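Putative reductase (Peptoclostridium difficile, PDB 5J6C) binds flavin mononucleotide and probably works as an FMN-dependent nitroreductase, reducing nitro compounds with a possible link to metronidazole resistance. Local coordinates at residues A[50-53]-A[54-58]. Sequence-based numbering, arbitrary orientation.
Sequences EKLD and KILKA
Lys-54 reaches back one turn of helix 49-60 to meet Glu-50, four residues earlier. Its CB lies 3.8 Å from Lys-51 O. CG comes 3.5 Å from Glu-50 O, because chi1 of -68° sets it beside the backbone N. CD lies about equally far from that carbonyl oxygen and from Glu-50 OE2, with both oxygens on one side of it, and CE comes nearer to OE2. The chain stays extended to NZ, which forms a salt bridge of 2.8 Å with Glu-50 OE2. The lysine arrives on the anti side of the oxygen, 29° out of the carboxylate plane. Glu-50 bends at chi2 (-94°) to bring its acid group there.

Elsewhere on the helix, Leu-52 and Leu-56 meet through their CD1 methyls at 3.7 Å. Both leucines also pack on Val-75 of strand 71-76, and Ile-55 lies against Ile-127 and Ala-131 of helix 116-133. Lys-57 turns to the dimer partner, where NZ pairs with Asp-188 of the second subunit. The backbone follows the alpha-helical i to i+4 pattern. Leu-56 N binds Leu-52 O at 2.9 Å, while the bond from Lys-54 N to Glu-50 O is weak at 3.5 Å.

The helix is thus amphipathic, with aliphatic side chains packed into the fold and a charged pair on another side. Pairing Glu-50 with Lys-54 probably offsets both charges and adds a side-chain tie beside that weak backbone bond.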
loop_
_atom_site.group_PDB
_atom_site.type_symbol
_atom_site.label_atom_id
_atom_site.label_comp_id
_atom_site.label_asym_id
_atom_site.label_seq_id
_atom_site.Cartn_x
_atom_site.Cartn_y
_atom_site.Cartn_z
ATOM N N GLU A 50 -24.108 2.847 -3.240
ATOM C CA GLU A 50 -23.732 1.477 -3.561
ATOM C C GLU A 50 -22.251 1.360 -3.926
ATOM O O GLU A 50 -21.636 0.313 -3.690
ATOM C CB GLU A 50 -24.631 0.967 -4.693
ATOM C CG GLU A 50 -24.120 -0.234 -5.441
ATOM C CD GLU A 50 -23.350 0.141 -6.698
ATOM O OE1 GLU A 50 -23.793 1.054 -7.433
ATOM O OE2 GLU A 50 -22.298 -0.488 -6.959
ATOM N N LYS A 51 -21.663 2.412 -4.504
ATOM C CA LYS A 51 -20.237 2.383 -4.818
ATOM C C LYS A 51 -19.396 2.712 -3.591
ATOM O O LYS A 51 -18.375 2.061 -3.352
ATOM C CB LYS A 51 -19.921 3.346 -5.963
ATOM C CG LYS A 51 -20.424 2.873 -7.322
ATOM C CD LYS A 51 -19.921 3.737 -8.493
ATOM C CE LYS A 51 -20.506 3.212 -9.819
ATOM N NZ LYS A 51 -19.980 3.845 -11.060
ATOM N N LEU A 52 -19.805 3.713 -2.802
ATOM C CA LEU A 52 -19.145 3.967 -1.523
ATOM C C LEU A 52 -19.044 2.692 -0.701
ATOM O O LEU A 52 -17.976 2.378 -0.153
ATOM C CB LEU A 52 -19.891 5.039 -0.726
ATOM C CG LEU A 52 -19.342 5.332 0.684
ATOM C CD1 LEU A 52 -17.826 5.655 0.669
ATOM C CD2 LEU A 52 -20.108 6.447 1.405
ATOM N N ASP A 53 -20.144 1.929 -0.636
ATOM C CA ASP A 53 -20.180 0.737 0.203
ATOM C C ASP A 53 -19.145 -0.290 -0.247
ATOM O O ASP A 53 -18.470 -0.899 0.585
ATOM C CB ASP A 53 -21.582 0.128 0.189
ATOM C CG ASP A 53 -22.582 0.935 0.999
ATOM O OD1 ASP A 53 -22.153 1.809 1.788
ATOM O OD2 ASP A 53 -23.804 0.687 0.848
ATOM N N LYS A 54 -19.014 -0.499 -1.559
ATOM C CA LYS A 54 -18.027 -1.454 -2.050
ATOM C C LYS A 54 -16.602 -0.961 -1.794
ATOM O O LYS A 54 -15.709 -1.766 -1.510
ATOM C CB LYS A 54 -18.252 -1.727 -3.532
ATOM C CG LYS A 54 -19.545 -2.475 -3.835
ATOM C CD LYS A 54 -19.808 -2.470 -5.328
ATOM C CE LYS A 54 -21.015 -3.338 -5.713
ATOM N NZ LYS A 54 -21.341 -3.131 -7.147
ATOM N N ILE A 55 -16.372 0.353 -1.887
ATOM C CA ILE A 55 -15.053 0.915 -1.570
ATOM C C ILE A 55 -14.696 0.665 -0.107
ATOM O O ILE A 55 -13.567 0.281 0.220
ATOM C CB ILE A 55 -15.013 2.416 -1.902
ATOM C CG1 ILE A 55 -15.067 2.641 -3.409
ATOM C CG2 ILE A 55 -13.787 3.057 -1.310
ATOM C CD1 ILE A 55 -15.242 4.101 -3.778
ATOM N N LEU A 56 -15.654 0.871 0.795
ATOM C CA LEU A 56 -15.387 0.636 2.208
ATOM C C LEU A 56 -15.149 -0.846 2.497
ATOM O O LEU A 56 -14.320 -1.186 3.346
ATOM C CB LEU A 56 -16.542 1.195 3.040
ATOM C CG LEU A 56 -16.585 2.731 3.085
ATOM C CD1 LEU A 56 -17.934 3.263 3.549
ATOM C CD2 LEU A 56 -15.470 3.235 3.994
ATOM N N LYS A 57 -15.873 -1.739 1.807
ATOM C CA LYS A 57 -15.646 -3.176 1.960
ATOM C C LYS A 57 -14.236 -3.567 1.540
ATOM O O LYS A 57 -13.594 -4.379 2.209
ATOM C CB LYS A 57 -16.662 -3.973 1.144
ATOM C CG LYS A 57 -17.970 -4.258 1.842
ATOM C CD LYS A 57 -18.817 -5.201 0.990
ATOM C CE LYS A 57 -20.024 -5.753 1.735
ATOM N NZ LYS A 57 -20.596 -6.921 0.985
ATOM N N ALA A 58 -13.742 -3.019 0.424
ATOM C CA ALA A 58 -12.366 -3.310 0.021
ATOM C C ALA A 58 -11.377 -2.844 1.080
ATOM O O ALA A 58 -10.432 -3.570 1.421
ATOM C CB ALA A 58 -12.044 -2.657 -1.321
#